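Long-range contacts in glycerophosphoryl diester phosphodiesterase (PDB 3MZ2), which probably hydrolyses glycerophosphodiesters to glycerol 3-phosphate and an alcohol, using a TIM-barrel fold: residues D73-L78 and Y97-L102; P68-D73 and D141-R146; R30-S35 and L278-S283; G8-Q13 and Y59-F64. All blocks are in the same frame, centred on the assembly; numbering follows the deposited sequence.

Contact 1: residues D73-L78 and Y97-L102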
loop_
_atom_site.group_PDB
_atom_site.type_symbol
_atom_site.label_atom_id
_atom_site.label_comp_id
_atom_site.label_asym_id
_atom_site.label_seq_id
_atom_site.Cartn_x
_atom_site.Cartn_y
_atom_site.Cartn_z
ATOM N N ASP A 73 10.441 -16.404 -6.300
ATOM C CA ASP A 73 11.915 -16.356 -6.251
ATOM C C ASP A 73 12.505 -14.920 -6.225
ATOM O O ASP A 73 13.666 -14.721 -6.600
ATOM C CB ASP A 73 12.571 -17.262 -7.328
ATOM C CG ASP A 73 12.081 -17.005 -8.744
ATOM O OD1 ASP A 73 11.020 -16.360 -8.933
ATOM O OD2 ASP A 73 12.774 -17.514 -9.670
ATOM N N SER A 74 11.681 -13.943 -5.804
ATOM C CA SER A 74 12.125 -12.588 -5.486
ATOM C C SER A 74 12.607 -11.801 -6.742
ATOM O O SER A 74 13.405 -10.854 -6.633
ATOM C CB SER A 74 13.179 -12.627 -4.364
ATOM O OG SER A 74 12.567 -12.996 -3.124
ATOM N N VAL A 75 12.106 -12.215 -7.908
ATOM C CA VAL A 75 12.269 -11.494 -9.144
ATOM C C VAL A 75 11.199 -10.401 -9.146
ATOM O O VAL A 75 10.058 -10.653 -8.773
ATOM C CB VAL A 75 12.132 -12.426 -10.338
ATOM C CG1 VAL A 75 12.221 -11.651 -11.677
ATOM C CG2 VAL A 75 13.221 -13.515 -10.251
ATOM N N ILE A 76 11.589 -9.192 -9.536
ATOM C CA ILE A 76 10.624 -8.112 -9.703
ATOM C C ILE A 76 9.998 -8.148 -11.111
ATOM O O ILE A 76 10.700 -8.010 -12.138
ATOM C CB ILE A 76 11.244 -6.712 -9.454
ATOM C CG1 ILE A 76 11.934 -6.642 -8.103
ATOM C CG2 ILE A 76 10.162 -5.606 -9.578
ATOM C CD1 ILE A 76 12.842 -5.458 -8.014
ATOM N N VAL A 77 8.668 -8.329 -11.131
ATOM C CA VAL A 77 7.878 -8.304 -12.361
ATOM C C VAL A 77 6.880 -7.140 -12.324
ATOM O O VAL A 77 6.703 -6.525 -11.297
ATOM C CB VAL A 77 7.144 -9.655 -12.580
ATOM C CG1 VAL A 77 8.118 -10.801 -12.733
ATOM C CG2 VAL A 77 6.164 -9.967 -11.430
ATOM N N LEU A 78 6.264 -6.816 -13.470
ATOM C CA LEU A 78 5.270 -5.752 -13.540
ATOM C C LEU A 78 3.908 -6.421 -13.581
ATOM O O LEU A 78 3.631 -7.139 -14.534
ATOM C CB LEU A 78 5.444 -4.938 -14.816
ATOM C CG LEU A 78 6.837 -4.351 -15.005
ATOM C CD1 LEU A 78 6.903 -3.433 -16.212
ATOM C CD2 LEU A 78 7.337 -3.647 -13.782
ATOM N N TYR A 97 4.363 -18.057 -7.484
ATOM C CA TYR A 97 4.999 -18.643 -8.660
ATOM C C TYR A 97 6.396 -18.077 -8.854
ATOM O O TYR A 97 6.636 -16.911 -8.610
ATOM C CB TYR A 97 4.174 -18.314 -9.913
ATOM C CG TYR A 97 2.786 -18.894 -9.883
ATOM C CD1 TYR A 97 2.557 -20.196 -10.271
ATOM C CD2 TYR A 97 1.688 -18.105 -9.533
ATOM C CE1 TYR A 97 1.276 -20.737 -10.258
ATOM C CE2 TYR A 97 0.404 -18.644 -9.508
ATOM C CZ TYR A 97 0.210 -19.955 -9.886
ATOM O OH TYR A 97 -1.051 -20.519 -9.895
ATOM N N THR A 98 7.325 -18.919 -9.284
ATOM C CA THR A 98 8.602 -18.425 -9.740
ATOM C C THR A 98 8.398 -17.660 -11.017
ATOM O O THR A 98 7.357 -17.849 -11.691
ATOM C CB THR A 98 9.599 -19.557 -10.034
ATOM O OG1 THR A 98 9.087 -20.375 -11.087
ATOM C CG2 THR A 98 9.824 -20.418 -8.796
ATOM N N TRP A 99 9.406 -16.864 -11.380
ATOM C CA TRP A 99 9.425 -16.141 -12.648
ATOM C C TRP A 99 9.214 -17.128 -13.802
ATOM O O TRP A 99 8.396 -16.887 -14.671
ATOM C CB TRP A 99 10.728 -15.321 -12.847
ATOM C CG TRP A 99 10.854 -14.838 -14.301
ATOM C CD1 TRP A 99 10.277 -13.721 -14.857
ATOM C CD2 TRP A 99 11.549 -15.491 -15.368
ATOM N NE1 TRP A 99 10.604 -13.631 -16.198
ATOM C CE2 TRP A 99 11.367 -14.712 -16.534
ATOM C CE3 TRP A 99 12.280 -16.679 -15.464
ATOM C CZ2 TRP A 99 11.922 -15.076 -17.777
ATOM C CZ3 TRP A 99 12.836 -17.032 -16.697
ATOM C CH2 TRP A 99 12.651 -16.228 -17.831
ATOM N N GLU A 100 9.946 -18.236 -13.801
ATOM C CA GLU A 100 9.819 -19.213 -14.868
ATOM C C GLU A 100 8.399 -19.772 -14.976
ATOM O O GLU A 100 7.867 -19.894 -16.084
ATOM C CB GLU A 100 10.833 -20.317 -14.692
ATOM C CG GLU A 100 10.906 -21.234 -15.881
ATOM C CD GLU A 100 11.944 -22.303 -15.721
ATOM O OE1 GLU A 100 12.680 -22.282 -14.709
ATOM O OE2 GLU A 100 12.025 -23.172 -16.618
ATOM N N GLU A 101 7.775 -20.087 -13.834
ATOM C CA GLU A 101 6.380 -20.550 -13.832
ATOM C C GLU A 101 5.417 -19.495 -14.360
ATOM O O GLU A 101 4.523 -19.798 -15.167
ATOM C CB GLU A 101 5.966 -20.982 -12.422
ATOM C CG GLU A 101 6.688 -22.246 -11.939
ATOM C CD GLU A 101 6.558 -22.487 -10.452
ATOM O OE1 GLU A 101 6.294 -21.546 -9.679
ATOM O OE2 GLU A 101 6.776 -23.634 -10.042
ATOM N N LEU A 102 5.644 -18.248 -13.949
ATOM C CA LEU A 102 4.825 -17.105 -14.401
ATOM C C LEU A 102 4.839 -16.943 -15.918
ATOM O O LEU A 102 3.882 -16.484 -16.518
ATOM C CB LEU A 102 5.288 -15.818 -13.729
ATOM C CG LEU A 102 4.808 -15.566 -12.302
ATOM C CD1 LEU A 102 5.397 -14.242 -11.811
ATOM C CD2 LEU A 102 3.259 -15.567 -12.173
HETATM O O HOH W 1 12.292 -18.669 -12.192
#

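Contact 2: residues P68-D73 and D141-R146. With SO4 (sulfate ion), chain E.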
loop_
_atom_site.group_PDB
_atom_site.type_symbol
_atom_site.label_atom_id
_atom_site.label_comp_id
_atom_site.label_asym_id
_atom_site.label_seq_id
_atom_site.Cartn_x
_atom_site.Cartn_y
_atom_site.Cartn_z
ATOM N N PRO A 68 5.722 -2.654 -10.004
ATOM C CA PRO A 68 6.695 -3.690 -9.658
ATOM C C PRO A 68 6.247 -4.500 -8.449
ATOM O O PRO A 68 5.754 -3.948 -7.464
ATOM C CB PRO A 68 7.990 -2.918 -9.347
ATOM C CG PRO A 68 7.689 -1.492 -9.475
ATOM C CD PRO A 68 6.201 -1.314 -9.643
ATOM N N ARG A 69 6.361 -5.815 -8.559
ATOM C CA ARG A 69 6.070 -6.701 -7.455
ATOM C C ARG A 69 6.867 -8.003 -7.600
ATOM O O ARG A 69 7.468 -8.293 -8.628
ATOM C CB ARG A 69 4.565 -7.011 -7.325
ATOM C CG ARG A 69 3.985 -7.779 -8.457
ATOM C CD ARG A 69 2.600 -8.378 -8.147
ATOM N NE ARG A 69 1.580 -7.406 -7.685
ATOM C CZ ARG A 69 1.131 -7.328 -6.441
ATOM N NH1 ARG A 69 1.641 -8.085 -5.482
ATOM N NH2 ARG A 69 0.204 -6.426 -6.153
ATOM N N LEU A 70 6.841 -8.777 -6.546
ATOM C CA LEU A 70 7.759 -9.896 -6.378
ATOM C C LEU A 70 7.172 -11.275 -6.689
ATOM O O LEU A 70 6.044 -11.599 -6.326
ATOM C CB LEU A 70 8.270 -9.903 -4.931
ATOM C CG LEU A 70 9.151 -8.772 -4.464
ATOM C CD1 LEU A 70 9.414 -8.859 -2.935
ATOM C CD2 LEU A 70 10.453 -8.768 -5.282
ATOM N N THR A 71 7.982 -12.111 -7.314
ATOM C CA THR A 71 7.644 -13.511 -7.552
ATOM C C THR A 71 8.057 -14.347 -6.361
ATOM O O THR A 71 8.663 -13.825 -5.403
ATOM C CB THR A 71 8.404 -14.046 -8.765
ATOM O OG1 THR A 71 9.809 -14.022 -8.487
ATOM C CG2 THR A 71 8.119 -13.207 -10.024
ATOM N N LYS A 72 7.795 -15.645 -6.442
ATOM C CA LYS A 72 8.201 -16.573 -5.369
ATOM C C LYS A 72 9.711 -16.567 -5.188
ATOM O O LYS A 72 10.205 -16.737 -4.072
ATOM C CB LYS A 72 7.742 -18.003 -5.666
ATOM C CG LYS A 72 8.130 -18.990 -4.558
ATOM C CD LYS A 72 7.769 -20.425 -4.873
ATOM C CE LYS A 72 7.959 -21.328 -3.632
ATOM N NZ LYS A 72 8.081 -22.792 -3.961
ATOM N N ASP A 73 10.441 -16.404 -6.300
ATOM C CA ASP A 73 11.915 -16.356 -6.251
ATOM C C ASP A 73 12.505 -14.920 -6.225
ATOM O O ASP A 73 13.666 -14.721 -6.600
ATOM C CB ASP A 73 12.571 -17.262 -7.328
ATOM C CG ASP A 73 12.081 -17.005 -8.744
ATOM O OD1 ASP A 73 11.020 -16.360 -8.933
ATOM O OD2 ASP A 73 12.774 -17.514 -9.670
ATOM N N ASP A 141 4.961 -4.605 -3.270
ATOM C CA ASP A 141 5.662 -5.308 -2.201
ATOM C C ASP A 141 7.209 -5.319 -2.318
ATOM O O ASP A 141 7.863 -6.074 -1.573
ATOM C CB ASP A 141 5.115 -6.761 -2.050
ATOM C CG ASP A 141 5.347 -7.629 -3.266
ATOM O OD1 ASP A 141 5.902 -7.152 -4.262
ATOM O OD2 ASP A 141 4.962 -8.820 -3.213
ATOM N N VAL A 142 7.797 -4.558 -3.254
ATOM C CA VAL A 142 9.261 -4.450 -3.288
ATOM C C VAL A 142 9.703 -3.497 -2.171
ATOM O O VAL A 142 9.180 -2.389 -2.082
ATOM C CB VAL A 142 9.829 -3.955 -4.654
ATOM C CG1 VAL A 142 11.360 -3.880 -4.584
ATOM C CG2 VAL A 142 9.364 -4.906 -5.783
ATOM N N PRO A 143 10.659 -3.948 -1.310
ATOM C CA PRO A 143 11.128 -3.024 -0.289
ATOM C C PRO A 143 11.734 -1.769 -0.882
ATOM O O PRO A 143 12.441 -1.859 -1.893
ATOM C CB PRO A 143 12.182 -3.837 0.482
ATOM C CG PRO A 143 11.864 -5.317 0.168
ATOM C CD PRO A 143 11.321 -5.273 -1.227
HETATM N N MSE A 144 11.429 -0.637 -0.252
HETATM C CA MSE A 144 12.004 0.648 -0.665
HETATM C C MSE A 144 13.511 0.625 -0.789
HETATM O O MSE A 144 14.036 1.197 -1.731
HETATM C CB MSE A 144 11.606 1.765 0.293
HETATM C CG MSE A 144 12.063 1.547 1.716
HETATM SE SE MSE A 144 11.226 2.838 2.909
HETATM C CE MSE A 144 9.460 2.851 2.081
ATOM N N GLU A 145 14.225 -0.020 0.129
ATOM C CA GLU A 145 15.688 -0.079 -0.003
ATOM C C GLU A 145 16.107 -0.816 -1.279
ATOM O O GLU A 145 17.088 -0.433 -1.909
ATOM C CB GLU A 145 16.340 -0.685 1.244
ATOM C CG GLU A 145 17.884 -0.780 1.232
ATOM C CD GLU A 145 18.612 0.477 1.741
ATOM O OE1 GLU A 145 18.010 1.304 2.453
ATOM O OE2 GLU A 145 19.813 0.618 1.444
ATOM N N ARG A 146 15.368 -1.849 -1.663
ATOM C CA ARG A 146 15.710 -2.612 -2.860
ATOM C C ARG A 146 15.515 -1.761 -4.087
ATOM O O ARG A 146 16.356 -1.759 -5.006
ATOM C CB ARG A 146 14.847 -3.884 -3.006
ATOM C CG ARG A 146 15.412 -4.790 -4.077
ATOM C CD ARG A 146 14.855 -6.147 -4.051
ATOM N NE ARG A 146 15.162 -6.787 -5.312
ATOM C CZ ARG A 146 14.697 -7.966 -5.660
ATOM N NH1 ARG A 146 13.924 -8.663 -4.825
ATOM N NH2 ARG A 146 15.014 -8.446 -6.838
HETATM S S SO4 E . 9.664 -1.007 3.064
HETATM O O1 SO4 E . 8.682 -1.872 3.720
HETATM O O2 SO4 E . 9.213 -0.583 1.741
HETATM O O3 SO4 E . 9.888 0.196 3.861
HETATM O O4 SO4 E . 10.899 -1.768 2.949
HETATM O O HOH W 2 6.776 -2.560 -5.307
HETATM O O HOH W 3 3.930 -10.061 -5.277
#

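Contact 3: residues R30-S35 and L278-S283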
loop_
_atom_site.group_PDB
_atom_site.type_symbol
_atom_site.label_atom_id
_atom_site.label_comp_id
_atom_site.label_asym_id
_atom_site.label_seq_id
_atom_site.Cartn_x
_atom_site.Cartn_y
_atom_site.Cartn_z
ATOM N N ARG A 30 5.255 25.242 -21.680
ATOM C CA ARG A 30 5.378 23.796 -21.620
ATOM C C ARG A 30 4.420 23.074 -22.573
ATOM O O ARG A 30 3.354 23.592 -22.920
ATOM C CB ARG A 30 5.192 23.282 -20.188
ATOM C CG ARG A 30 3.773 23.104 -19.674
ATOM C CD ARG A 30 2.894 24.410 -19.743
ATOM N NE ARG A 30 1.797 24.409 -18.766
ATOM C CZ ARG A 30 0.924 25.419 -18.555
ATOM N NH1 ARG A 30 0.951 26.551 -19.268
ATOM N NH2 ARG A 30 -0.007 25.288 -17.608
ATOM N N ILE A 31 4.847 21.883 -22.995
ATOM C CA ILE A 31 4.052 20.974 -23.827
ATOM C C ILE A 31 3.236 20.078 -22.895
ATOM O O ILE A 31 3.806 19.463 -21.984
ATOM C CB ILE A 31 4.974 20.120 -24.717
ATOM C CG1 ILE A 31 5.637 21.031 -25.761
ATOM C CG2 ILE A 31 4.219 18.959 -25.431
ATOM C CD1 ILE A 31 6.661 20.321 -26.557
ATOM N N PRO A 32 1.924 19.960 -23.152
ATOM C CA PRO A 32 1.132 19.042 -22.329
ATOM C C PRO A 32 1.717 17.642 -22.417
ATOM O O PRO A 32 2.045 17.190 -23.538
ATOM C CB PRO A 32 -0.266 19.100 -22.983
ATOM C CG PRO A 32 -0.337 20.491 -23.535
ATOM C CD PRO A 32 1.089 20.759 -24.052
ATOM N N LEU A 33 1.807 16.965 -21.275
ATOM C CA LEU A 33 2.412 15.638 -21.181
ATOM C C LEU A 33 1.400 14.523 -20.911
ATOM O O LEU A 33 0.344 14.769 -20.329
ATOM C CB LEU A 33 3.486 15.641 -20.112
ATOM C CG LEU A 33 4.626 16.587 -20.358
ATOM C CD1 LEU A 33 5.664 16.413 -19.223
ATOM C CD2 LEU A 33 5.336 16.415 -21.755
ATOM N N ILE A 34 1.697 13.302 -21.334
ATOM C CA ILE A 34 0.847 12.150 -21.117
ATOM C C ILE A 34 1.650 11.045 -20.452
ATOM O O ILE A 34 2.826 10.762 -20.811
ATOM C CB ILE A 34 0.282 11.628 -22.429
ATOM C CG1 ILE A 34 -0.573 12.679 -23.160
ATOM C CG2 ILE A 34 -0.617 10.364 -22.217
ATOM C CD1 ILE A 34 -1.107 12.268 -24.579
ATOM N N SER A 35 1.031 10.428 -19.463
ATOM C CA SER A 35 1.622 9.260 -18.787
ATOM C C SER A 35 0.641 8.107 -18.836
ATOM O O SER A 35 -0.548 8.293 -18.578
ATOM C CB SER A 35 2.002 9.637 -17.348
ATOM O OG SER A 35 2.810 8.657 -16.738
ATOM N N LEU A 278 -4.040 21.068 -28.948
ATOM C CA LEU A 278 -3.566 21.907 -27.874
ATOM C C LEU A 278 -2.009 21.884 -27.744
ATOM O O LEU A 278 -1.464 22.601 -26.936
ATOM C CB LEU A 278 -4.240 21.483 -26.564
ATOM C CG LEU A 278 -5.782 21.505 -26.567
ATOM C CD1 LEU A 278 -6.299 21.096 -25.168
ATOM C CD2 LEU A 278 -6.350 22.823 -26.994
ATOM N N ILE A 279 -1.332 21.071 -28.530
ATOM C CA ILE A 279 0.126 20.925 -28.459
ATOM C C ILE A 279 0.700 22.098 -29.210
ATOM O O ILE A 279 0.399 22.319 -30.402
ATOM C CB ILE A 279 0.609 19.561 -29.026
ATOM C CG1 ILE A 279 -0.023 18.380 -28.280
ATOM C CG2 ILE A 279 2.158 19.470 -29.026
ATOM C CD1 ILE A 279 0.045 18.390 -26.736
ATOM N N PRO A 280 1.465 22.930 -28.504
ATOM C CA PRO A 280 2.027 24.110 -29.147
ATOM C C PRO A 280 3.067 23.743 -30.220
ATOM O O PRO A 280 3.763 22.745 -30.077
ATOM C CB PRO A 280 2.702 24.853 -27.998
ATOM C CG PRO A 280 2.403 24.114 -26.751
ATOM C CD PRO A 280 1.993 22.732 -27.141
ATOM N N VAL A 281 3.145 24.547 -31.273
ATOM C CA VAL A 281 4.169 24.350 -32.310
ATOM C C VAL A 281 5.571 24.752 -31.780
ATOM O O VAL A 281 6.546 23.970 -31.951
ATOM C CB VAL A 281 3.815 25.087 -33.613
ATOM C CG1 VAL A 281 3.542 26.583 -33.340
ATOM C CG2 VAL A 281 4.935 24.843 -34.685
ATOM N N SER A 282 5.646 25.884 -31.059
ATOM C CA SER A 282 6.913 26.374 -30.459
ATOM C C SER A 282 6.959 26.260 -28.927
ATOM O O SER A 282 6.017 26.670 -28.231
ATOM C CB SER A 282 7.177 27.837 -30.841
ATOM O OG SER A 282 7.166 28.025 -32.248
ATOM N N SER A 283 8.035 25.702 -28.401
ATOM C CA SER A 283 8.163 25.504 -26.951
ATOM C C SER A 283 9.608 25.249 -26.546
ATOM O O SER A 283 10.332 24.521 -27.218
ATOM C CB SER A 283 7.289 24.343 -26.494
ATOM O OG SER A 283 7.586 23.921 -25.171
#

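Contact 4: residues G8-Q13 and Y59-F64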
loop_
_atom_site.group_PDB
_atom_site.type_symbol
_atom_site.label_atom_id
_atom_site.label_comp_id
_atom_site.label_asym_id
_atom_site.label_seq_id
_atom_site.Cartn_x
_atom_site.Cartn_y
_atom_site.Cartn_z
ATOM N N GLY A 8 8.059 2.458 -35.710
ATOM C CA GLY A 8 8.298 3.928 -35.545
ATOM C C GLY A 8 7.669 4.440 -34.246
ATOM O O GLY A 8 6.445 4.384 -34.094
HETATM N N MSE A 9 8.484 4.950 -33.328
HETATM C CA MSE A 9 8.024 5.361 -31.993
HETATM C C MSE A 9 8.440 6.799 -31.625
HETATM O O MSE A 9 9.541 7.270 -31.972
HETATM C CB MSE A 9 8.561 4.432 -30.887
HETATM C CG MSE A 9 7.778 3.105 -30.688
HETATM SE SE MSE A 9 8.806 2.072 -29.472
HETATM C CE MSE A 9 10.448 2.072 -30.585
ATOM N N ASN A 10 7.554 7.478 -30.927
ATOM C CA ASN A 10 7.881 8.742 -30.268
ATOM C C ASN A 10 8.763 8.452 -29.067
ATOM O O ASN A 10 8.468 7.526 -28.268
ATOM C CB ASN A 10 6.625 9.449 -29.785
ATOM C CG ASN A 10 5.757 9.936 -30.915
ATOM O OD1 ASN A 10 6.028 10.962 -31.518
ATOM N ND2 ASN A 10 4.667 9.243 -31.150
ATOM N N THR A 11 9.823 9.240 -28.927
ATOM C CA THR A 11 10.731 9.110 -27.823
ATOM C C THR A 11 10.923 10.433 -27.086
ATOM O O THR A 11 10.710 11.530 -27.625
ATOM C CB THR A 11 12.132 8.568 -28.267
ATOM O OG1 THR A 11 12.753 9.483 -29.185
ATOM C CG2 THR A 11 11.972 7.186 -28.879
ATOM N N LEU A 12 11.302 10.313 -25.820
ATOM C CA LEU A 12 11.854 11.430 -25.087
ATOM C C LEU A 12 13.397 11.394 -25.145
ATOM O O LEU A 12 14.010 10.315 -25.148
ATOM C CB LEU A 12 11.381 11.394 -23.645
ATOM C CG LEU A 12 9.881 11.287 -23.377
ATOM C CD1 LEU A 12 9.608 11.157 -21.853
ATOM C CD2 LEU A 12 9.119 12.484 -23.978
ATOM N N GLN A 13 14.006 12.560 -25.165
ATOM C CA GLN A 13 15.453 12.707 -25.296
ATOM C C GLN A 13 16.033 13.334 -24.044
ATOM O O GLN A 13 16.129 14.557 -23.933
ATOM C CB GLN A 13 15.767 13.509 -26.554
ATOM C CG GLN A 13 15.190 12.784 -27.783
ATOM C CD GLN A 13 15.963 11.506 -28.108
ATOM O OE1 GLN A 13 15.609 10.375 -27.679
ATOM N NE2 GLN A 13 17.049 11.679 -28.836
ATOM N N TYR A 59 1.885 6.142 -31.167
ATOM C CA TYR A 59 0.894 7.230 -31.299
ATOM C C TYR A 59 1.254 8.529 -30.568
ATOM O O TYR A 59 0.874 9.616 -31.001
ATOM C CB TYR A 59 -0.455 6.769 -30.762
ATOM C CG TYR A 59 -1.088 5.643 -31.522
ATOM C CD1 TYR A 59 -0.829 4.337 -31.190
ATOM C CD2 TYR A 59 -2.006 5.896 -32.549
ATOM C CE1 TYR A 59 -1.419 3.275 -31.877
ATOM C CE2 TYR A 59 -2.616 4.842 -33.247
ATOM C CZ TYR A 59 -2.310 3.529 -32.897
ATOM O OH TYR A 59 -2.884 2.452 -33.552
ATOM N N THR A 60 1.968 8.431 -29.445
ATOM C CA THR A 60 2.292 9.582 -28.662
ATOM C C THR A 60 3.543 9.433 -27.840
ATOM O O THR A 60 3.802 8.348 -27.340
ATOM C CB THR A 60 1.084 9.907 -27.699
ATOM O OG1 THR A 60 1.344 11.103 -26.950
ATOM C CG2 THR A 60 0.765 8.724 -26.739
ATOM N N PRO A 61 4.306 10.524 -27.615
ATOM C CA PRO A 61 5.283 10.444 -26.525
ATOM C C PRO A 61 4.563 10.272 -25.206
ATOM O O PRO A 61 3.481 10.820 -25.027
ATOM C CB PRO A 61 6.002 11.800 -26.583
ATOM C CG PRO A 61 5.124 12.663 -27.306
ATOM C CD PRO A 61 4.271 11.869 -28.213
ATOM N N ALA A 62 5.133 9.480 -24.300
ATOM C CA ALA A 62 4.537 9.284 -23.003
ATOM C C ALA A 62 5.605 8.735 -22.054
ATOM O O ALA A 62 6.597 8.176 -22.493
ATOM C CB ALA A 62 3.352 8.304 -23.093
ATOM N N THR A 63 5.349 8.905 -20.762
ATOM C CA THR A 63 6.005 8.187 -19.692
ATOM C C THR A 63 5.068 7.068 -19.268
ATOM O O THR A 63 3.914 7.037 -19.687
ATOM C CB THR A 63 6.290 9.068 -18.489
ATOM O OG1 THR A 63 5.065 9.683 -18.071
ATOM C CG2 THR A 63 7.306 10.160 -18.868
ATOM N N PHE A 64 5.589 6.111 -18.513
ATOM C CA PHE A 64 4.789 4.954 -18.081
ATOM C C PHE A 64 4.915 4.729 -16.577
ATOM O O PHE A 64 5.992 4.497 -16.069
ATOM C CB PHE A 64 5.211 3.692 -18.864
ATOM C CG PHE A 64 5.006 3.830 -20.360
ATOM C CD1 PHE A 64 3.737 3.824 -20.859
ATOM C CD2 PHE A 64 6.036 4.067 -21.208
ATOM C CE1 PHE A 64 3.504 3.960 -22.228
ATOM C CE2 PHE A 64 5.814 4.235 -22.581
ATOM C CZ PHE A 64 4.522 4.220 -23.083
HETATM O O HOH W 4 8.150 8.870 -25.434
#

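Contact 1: residues D73-L78 and Y97-L102
Asp73 OD1 is gripped twice, by the backbone N of Trp99 across the contact and by the hydroxyl of Thr71 two residues back. The Trp99 N to Asp73 OD1 bond is 3.0 Å long and bent to 153°, and it reaches the oxygen on its syn side, 22° out of the carboxylate plane. An aspartate suits this place because the first turn of helix 99-102 has amides with no carbonyl of their own. Its other oxygen, OD2, takes a proton from a water that accepts from Glu100 N, 2.9 Å from the water oxygen. The next amide, Glu101 N, is served by the N-cap residue, with Thr98 OG1 3.1 Å away, while Glu101 OE1 accepts from Thr98 N at 2.8 Å, completing a capping box.

Next to the polar cluster the packing is apolar, led by two valines. With Trp99 CG anti to its backbone N (chi1 167°), Trp99 CB lies 4.0 Å from Val75 CG2, and the indole runs on to meet Val77 CG1 at its edge, 4.2 Å from Trp99 CD1. Val77 turns its other methyl toward Leu102, which also rests on Thr71. Strand 76-78 pairs antiparallel with barrel strand 63-70, and its other side faces helices 122-129 and 144-153; the contact fastens helix 99-102 to the turn of this hairpin and to the Val77 side of strand 76-78.

Contact 2: residues P68-D73 and D141-R146
Leu70 fills the tight part of this contact, held at its backbone by Asp141 and at its side chain by Val142 and Arg146. Leu70 N donates to Asp141 OD1 over 3.0 Å; the oxygen receives it on its syn lone pair, although the N-H...O angle is only 137°. With CG tucked between its own N and carbonyl carbon (chi1 64°), Asp141 brings its carboxylate up to the strand. Leucine suits the spot: one methyl, CD2, meets both Val142 CG2 at 4.0 Å and Arg146 NH1, itself tied to Ser74 O, at 3.5 Å, while CD1 reaches toward Pro143.

The other side is watery. Arg69 is held by Phe79 O through NE and by a salt bridge from NH2 to Asp82. Its NH1 stands 4.1 Å from Asp141 OD2, and one water joins them, also donating to Leu70 O. A second water links Pro68 O with Val142 N. Farther out, Met144, present as selenomethionine, donates its backbone N to O2 of a sulfate that probably came from the crystallisation liquor. The contact lies where strand 63-70 ends and the loop after strand 135-137 leads into helix 144-153, at the C-terminal face of the barrel, with strand 76-78 alongside.

Contact 3: residues R30-S35 and L278-S283
Pro32 and Ile31, just before the first strand of the TIM barrel, pack against Ile279 and Pro280 in the loop that follows helix 268-275. The joint is almost wholly apolar. Pro32 and Ile279 lie side by side, pointing opposite ways, with Ile279 CD1 against the CB-CG-CD side of the proline ring, 3.7 Å from Pro32 CD. The two prolines also meet through their CD carbons, 3.8 Å apart. Ile31 crosses Ile279 at about a right angle, and its CG2 touches Ile279 CG2 at 4.2 Å. Prolines fit such a place: both segments are loop here, and a ring without an amide proton offers a rigid apolar surface where strand pairing is absent. The same apolar patch continues onto the neighbouring helices and strand, as Pro32 also rests on Ile275 and Ile256, and Ile31 on Phe289. Near Ile31, about 4 Å from its side chain, lies a tetraethylene glycol, probably from the crystallisation liquor.

Polar groups here are tied to their own surroundings. Arg30 starts out away from the loop, and its NE forms a salt bridge with Asp261 OD1. Ser283 holds OG opposite its own N (chi1 167°), where the hydroxyl bonds to Asp29 O and to Lys285 N; in that position Ser283 OG also packs against Ile31 CG1 at 3.5 Å.

Contact 4: residues G8-Q13 and Y59-F64
A chi1 of -68° sets CG of Asn10 opposite its carbonyl carbon, and chi2 of -79° then turns the amide over the Thr60-Pro61 linkage. Asn10 CG comes within 3.6 Å of Pro61 CD, and Asn10 CB within 3.4 Å of Pro61 N. Proline suits this close approach, having no amide proton to place there. The amide nitrogen ND2 passes 3.3 Å from Thr60 N, a meeting of two donors without a bond; Asn10 ND2 instead donates to Leu57 O, so the asparagine fastens its strand to the end of helix 50-59.

Leu12 carries the apolar half. Its two methyls diverge, CD2 to Pro61 CB at 4.1 Å and CD1 to Thr63 CG2 at 3.9 Å. Threonine serves both needs at this point, giving its methyl to Leu12 while its hydroxyl bonds to Ser35 OG. Thr60 spends its hydroxyl within its own segment, OG1 donating to Pro61 O. A water forms a loose bridge between the backbones, 3.3 Å from Ala62 N and 3.2 Å from Asn10 O.

Strand 10-12 pairs antiparallel with strand 289-291, whose Phe289 touches both Leu12 and Pro61. This small two-stranded sheet thus lies against the N-terminal end of barrel strand 63-70, beside the end of helix 50-59 and close to helix 268-275.

How the contacts relate
Contacts 2 and 4 use opposite ends of strand 63-70, their centres about 27 Å apart, while contact 1 holds strand 76-78, its antiparallel partner. Contacts 1 and 2 touch and share Asp73; both are partly buried and combine one hydrogen bond from a backbone amide to an aspartate carboxylate with waters and aliphatic packing. Contact 3 lies on the opposite side of the chain's centre from them, and contact 4 is close to it, centres about 13 Å apart. These two join segments from near the chain ends to the starts, or the residues just before, of neighbouring parallel strands 33-36 and 63-70. Both rely on proline and aliphatic surfaces, with an asparagine amide added in contact 4; contact 3 is a surface contact, contact 4 partly buried.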